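Transcriptional regulator, LacI family protein (Rhodococcus jostii, PDB 3K9C) probably binds regulatory DNA sequences as a transcription factor of the LacI family, with a periplasmic-binding-protein-like domain of the kind that senses small effectors. Local coordinates at residues Met63-Phe77 against Leu85-Ala97. Sequence-based numbering, arbitrary orientation.
Sequences MRERCEAAILLGTRF and LADRVPALVVARA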
loop_
_atom_site.group_PDB
_atom_site.type_symbol
_atom_site.label_atom_id
_atom_site.label_comp_id
_atom_site.label_asym_id
_atom_site.label_seq_id
_atom_site.Cartn_x
_atom_site.Cartn_y
_atom_site.Cartn_z
HETATM N N MSE B 63 0.173 23.660 7.528
HETATM C CA MSE B 63 0.006 25.052 7.922
HETATM C C MSE B 63 1.291 25.851 7.761
HETATM O O MSE B 63 1.258 27.068 7.570
HETATM C CB MSE B 63 -0.500 25.121 9.362
HETATM C CG MSE B 63 -1.822 24.418 9.564
HETATM SE SE MSE B 63 -3.245 25.283 8.573
HETATM C CE MSE B 63 -3.065 24.340 6.881
ATOM N N ARG B 64 2.424 25.165 7.828
ATOM C CA ARG B 64 3.698 25.839 7.662
ATOM C C ARG B 64 3.963 26.040 6.176
ATOM O O ARG B 64 5.067 26.378 5.770
ATOM C CB ARG B 64 4.825 25.025 8.298
ATOM C CG ARG B 64 4.797 25.037 9.820
ATOM C CD ARG B 64 6.123 24.556 10.387
ATOM N NE ARG B 64 6.300 23.116 10.244
ATOM C CZ ARG B 64 5.716 22.211 11.025
ATOM N NH1 ARG B 64 4.915 22.596 12.013
ATOM N NH2 ARG B 64 5.926 20.917 10.816
ATOM N N GLU B 65 2.937 25.833 5.365
ATOM C CA GLU B 65 3.077 26.002 3.930
ATOM C C GLU B 65 2.010 26.939 3.369
ATOM O O GLU B 65 1.068 27.316 4.071
ATOM C CB GLU B 65 3.002 24.641 3.253
ATOM C CG GLU B 65 4.050 23.660 3.754
ATOM C CD GLU B 65 5.446 23.970 3.250
ATOM O OE1 GLU B 65 5.582 24.401 2.083
ATOM O OE2 GLU B 65 6.410 23.766 4.020
ATOM N N ARG B 66 2.154 27.307 2.101
ATOM C CA ARG B 66 1.202 28.219 1.477
ATOM C C ARG B 66 0.024 27.521 0.801
ATOM O O ARG B 66 -0.280 27.776 -0.366
ATOM C CB ARG B 66 1.932 29.115 0.475
ATOM C CG ARG B 66 3.093 29.889 1.093
ATOM C CD ARG B 66 2.638 30.718 2.296
ATOM N NE ARG B 66 3.748 31.407 2.953
ATOM C CZ ARG B 66 4.508 32.335 2.375
ATOM N NH1 ARG B 66 4.285 32.698 1.117
ATOM N NH2 ARG B 66 5.496 32.902 3.058
ATOM N N CYS B 67 -0.644 26.645 1.545
ATOM C CA CYS B 67 -1.801 25.920 1.032
ATOM C C CYS B 67 -3.026 26.830 1.040
ATOM O O CYS B 67 -3.349 27.433 2.067
ATOM C CB CYS B 67 -2.089 24.688 1.897
ATOM S SG CYS B 67 -0.719 23.518 2.024
ATOM N N GLU B 68 -3.704 26.919 -0.102
ATOM C CA GLU B 68 -4.901 27.750 -0.232
ATOM C C GLU B 68 -6.139 26.986 0.207
ATOM O O GLU B 68 -7.250 27.518 0.219
ATOM C CB GLU B 68 -5.072 28.207 -1.678
ATOM C CG GLU B 68 -4.071 29.257 -2.108
ATOM C CD GLU B 68 -4.192 29.591 -3.577
ATOM O OE1 GLU B 68 -5.333 29.812 -4.041
ATOM O OE2 GLU B 68 -3.146 29.636 -4.261
ATOM N N ALA B 69 -5.935 25.726 0.562
ATOM C CA ALA B 69 -7.016 24.875 1.013
ATOM C C ALA B 69 -6.411 23.598 1.560
ATOM O O ALA B 69 -5.281 23.240 1.224
ATOM C CB ALA B 69 -7.961 24.563 -0.145
ATOM N N ALA B 70 -7.163 22.923 2.416
ATOM C CA ALA B 70 -6.717 21.674 3.004
ATOM C C ALA B 70 -7.774 20.615 2.748
ATOM O O ALA B 70 -8.923 20.769 3.156
ATOM C CB ALA B 70 -6.492 21.839 4.510
ATOM N N ILE B 71 -7.375 19.557 2.048
ATOM C CA ILE B 71 -8.252 18.431 1.743
ATOM C C ILE B 71 -7.800 17.253 2.619
ATOM O O ILE B 71 -6.688 16.735 2.460
ATOM C CB ILE B 71 -8.129 18.033 0.268
ATOM C CG1 ILE B 71 -8.638 19.167 -0.619
ATOM C CG2 ILE B 71 -8.899 16.744 0.010
ATOM C CD1 ILE B 71 -8.346 18.965 -2.079
ATOM N N LEU B 72 -8.656 16.842 3.551
ATOM C CA LEU B 72 -8.328 15.745 4.456
ATOM C C LEU B 72 -9.025 14.446 4.046
ATOM O O LEU B 72 -10.254 14.360 4.055
ATOM C CB LEU B 72 -8.732 16.104 5.894
ATOM C CG LEU B 72 -8.347 17.481 6.463
ATOM C CD1 LEU B 72 -8.735 17.534 7.940
ATOM C CD2 LEU B 72 -6.862 17.738 6.306
ATOM N N LEU B 73 -8.242 13.432 3.692
ATOM C CA LEU B 73 -8.825 12.153 3.304
ATOM C C LEU B 73 -9.142 11.287 4.528
ATOM O O LEU B 73 -8.258 10.944 5.302
ATOM C CB LEU B 73 -7.877 11.398 2.371
ATOM C CG LEU B 73 -7.324 12.146 1.159
ATOM C CD1 LEU B 73 -6.676 11.137 0.199
ATOM C CD2 LEU B 73 -8.438 12.910 0.456
ATOM N N GLY B 74 -10.417 10.952 4.704
ATOM C CA GLY B 74 -10.824 10.126 5.830
ATOM C C GLY B 74 -10.333 10.602 7.188
ATOM O O GLY B 74 -9.945 9.796 8.028
ATOM N N THR B 75 -10.357 11.909 7.411
ATOM C CA THR B 75 -9.900 12.487 8.671
ATOM C C THR B 75 -10.682 12.006 9.897
ATOM O O THR B 75 -11.862 11.666 9.804
ATOM C CB THR B 75 -9.969 14.036 8.620
ATOM O OG1 THR B 75 -9.421 14.583 9.827
ATOM C CG2 THR B 75 -11.409 14.503 8.464
ATOM N N ARG B 76 -10.011 11.993 11.045
ATOM C CA ARG B 76 -10.627 11.567 12.297
ATOM C C ARG B 76 -10.813 12.757 13.249
ATOM O O ARG B 76 -11.175 12.581 14.414
ATOM C CB ARG B 76 -9.767 10.493 12.981
ATOM C CG ARG B 76 -9.379 9.322 12.084
ATOM C CD ARG B 76 -10.595 8.604 11.534
ATOM N NE ARG B 76 -11.224 7.750 12.537
ATOM C CZ ARG B 76 -10.710 6.603 12.969
ATOM N NH1 ARG B 76 -9.554 6.163 12.482
ATOM N NH2 ARG B 76 -11.351 5.895 13.890
ATOM N N PHE B 77 -10.554 13.961 12.746
ATOM C CA PHE B 77 -10.707 15.182 13.535
ATOM C C PHE B 77 -12.153 15.361 13.968
ATOM O O PHE B 77 -13.071 15.114 13.186
ATOM C CB PHE B 77 -10.314 16.410 12.707
ATOM C CG PHE B 77 -8.843 16.701 12.687
ATOM C CD1 PHE B 77 -7.938 15.885 13.365
ATOM C CD2 PHE B 77 -8.365 17.828 12.022
ATOM C CE1 PHE B 77 -6.585 16.188 13.385
ATOM C CE2 PHE B 77 -7.004 18.143 12.037
ATOM C CZ PHE B 77 -6.113 17.319 12.723
ATOM N N LEU B 85 -9.194 24.294 12.307
ATOM C CA LEU B 85 -8.524 24.228 11.016
ATOM C C LEU B 85 -9.219 25.118 9.993
ATOM O O LEU B 85 -8.567 25.816 9.216
ATOM C CB LEU B 85 -8.495 22.785 10.501
ATOM C CG LEU B 85 -7.943 22.635 9.081
ATOM C CD1 LEU B 85 -6.489 23.062 9.065
ATOM C CD2 LEU B 85 -8.096 21.197 8.606
ATOM N N ALA B 86 -10.546 25.081 9.998
ATOM C CA ALA B 86 -11.348 25.873 9.077
ATOM C C ALA B 86 -11.168 27.369 9.334
ATOM O O ALA B 86 -11.388 28.189 8.442
ATOM C CB ALA B 86 -12.813 25.491 9.206
ATOM N N ASP B 87 -10.763 27.723 10.551
ATOM C CA ASP B 87 -10.558 29.127 10.892
ATOM C C ASP B 87 -9.259 29.666 10.318
ATOM O O ASP B 87 -9.021 30.872 10.332
ATOM C CB ASP B 87 -10.560 29.328 12.411
ATOM C CG ASP B 87 -11.921 29.070 13.031
ATOM O OD1 ASP B 87 -12.927 29.599 12.509
ATOM O OD2 ASP B 87 -11.985 28.345 14.049
ATOM N N ARG B 88 -8.418 28.778 9.802
ATOM C CA ARG B 88 -7.145 29.205 9.238
ATOM C C ARG B 88 -7.088 29.085 7.724
ATOM O O ARG B 88 -6.393 29.856 7.053
ATOM C CB ARG B 88 -6.005 28.388 9.835
ATOM C CG ARG B 88 -5.896 28.468 11.339
ATOM C CD ARG B 88 -4.537 27.959 11.747
ATOM N NE ARG B 88 -3.499 28.667 11.002
ATOM C CZ ARG B 88 -2.222 28.302 10.960
ATOM N NH1 ARG B 88 -1.814 27.227 11.625
ATOM N NH2 ARG B 88 -1.355 29.010 10.247
ATOM N N VAL B 89 -7.819 28.123 7.180
ATOM C CA VAL B 89 -7.809 27.917 5.745
ATOM C C VAL B 89 -9.045 27.147 5.320
ATOM O O VAL B 89 -9.568 26.338 6.089
ATOM C CB VAL B 89 -6.557 27.114 5.332
ATOM C CG1 VAL B 89 -6.597 25.723 5.983
ATOM C CG2 VAL B 89 -6.476 26.998 3.815
ATOM N N PRO B 90 -9.550 27.405 4.102
ATOM C CA PRO B 90 -10.736 26.662 3.669
ATOM C C PRO B 90 -10.390 25.172 3.737
ATOM O O PRO B 90 -9.280 24.768 3.369
ATOM C CB PRO B 90 -10.943 27.154 2.241
ATOM C CG PRO B 90 -10.466 28.579 2.317
ATOM C CD PRO B 90 -9.188 28.441 3.116
ATOM N N ALA B 91 -11.329 24.363 4.215
ATOM C CA ALA B 91 -11.093 22.929 4.350
ATOM C C ALA B 91 -12.239 22.072 3.826
ATOM O O ALA B 91 -13.403 22.471 3.860
ATOM C CB ALA B 91 -10.811 22.591 5.818
ATOM N N LEU B 92 -11.883 20.883 3.349
ATOM C CA LEU B 92 -12.834 19.921 2.807
ATOM C C LEU B 92 -12.378 18.503 3.152
ATOM O O LEU B 92 -11.207 18.146 2.969
ATOM C CB LEU B 92 -12.930 20.085 1.284
ATOM C CG LEU B 92 -13.937 19.248 0.493
ATOM C CD1 LEU B 92 -14.354 20.030 -0.751
ATOM C CD2 LEU B 92 -13.333 17.901 0.101
ATOM N N VAL B 93 -13.301 17.705 3.673
ATOM C CA VAL B 93 -12.995 16.329 4.031
ATOM C C VAL B 93 -13.503 15.395 2.935
ATOM O O VAL B 93 -14.475 15.706 2.241
ATOM C CB VAL B 93 -13.657 15.933 5.373
ATOM C CG1 VAL B 93 -13.208 16.890 6.475
ATOM C CG2 VAL B 93 -15.175 15.933 5.234
ATOM N N VAL B 94 -12.837 14.256 2.782
ATOM C CA VAL B 94 -13.230 13.273 1.786
ATOM C C VAL B 94 -13.558 11.930 2.431
ATOM O O VAL B 94 -12.926 11.532 3.409
ATOM C CB VAL B 94 -12.113 13.048 0.751
ATOM C CG1 VAL B 94 -12.538 11.988 -0.247
ATOM C CG2 VAL B 94 -11.812 14.340 0.019
ATOM N N ALA B 95 -14.549 11.243 1.871
ATOM C CA ALA B 95 -14.963 9.928 2.345
ATOM C C ALA B 95 -15.701 9.959 3.675
ATOM O O ALA B 95 -15.795 8.944 4.358
ATOM C CB ALA B 95 -13.751 9.009 2.445
ATOM N N ARG B 96 -16.218 11.125 4.040
ATOM C CA ARG B 96 -16.969 11.279 5.281
ATOM C C ARG B 96 -17.632 12.647 5.320
ATOM O O ARG B 96 -17.267 13.543 4.558
ATOM C CB ARG B 96 -16.055 11.143 6.506
ATOM C CG ARG B 96 -14.990 12.225 6.616
ATOM C CD ARG B 96 -14.478 12.395 8.047
ATOM N NE ARG B 96 -15.393 13.183 8.872
ATOM C CZ ARG B 96 -15.155 13.542 10.134
ATOM N NH1 ARG B 96 -14.028 13.182 10.739
ATOM N NH2 ARG B 96 -16.037 14.288 10.790
ATOM N N ALA B 97 -18.609 12.796 6.208
ATOM C CA ALA B 97 -19.303 14.062 6.369
ATOM C C ALA B 97 -18.462 14.929 7.306
ATOM O O ALA B 97 -17.857 14.419 8.250
ATOM C CB ALA B 97 -20.689 13.826 6.960
HETATM O O HOH W 1 -15.673 15.531 13.473
#
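Selenomethionine M63 meets three side chains of 85-97. Its CB sits 3.4 Å from R88 NH1, with SE over one face of the guanidinium, toward its rim. SE also touches L85 CD1 at 4.0 Å. The side chain bends at chi2 (-65°) and again at chi3 (88°), and CE comes to V89 CG1. V89 CG2 packs on the backbone at A69, 3.5 Å from A69 N. The first parallel bridge pairs A70 with A91. A70 N donates to P90 O, and A70 O accepts from L92 N. L72 N donates to L92 O, and L72 O accepts from V94 N. The two strands belong to a beta-alpha-beta unit in which helix 79-86 makes the crossover, as in the Rossmann-like lobes of periplasmic binding proteins. I71 and L73 pack against V94 on the face covered by helices 24-39 and 240-255. On the other face L72 CD1 meets L85 CD2 of the crossover helix tip to tip, at 3.8 Å. G74 N closes the ladder on V94 O. T75 CG2 rests on V93 CG1, while T75 OG1 accepts from F77 N in an ST turn and also bonds E55. R96 NH1 donates to T75 O at 2.8 Å, in the guanidinium plane but well above the carbonyl plane. The same nitrogen reaches F77 O at 3.3 Å, and a water bridges F77 O to R96 NH2. R96 NE and NH2 grip A97 O side-on, and with the NH1 bonds this restrains the turn of the guanidinium.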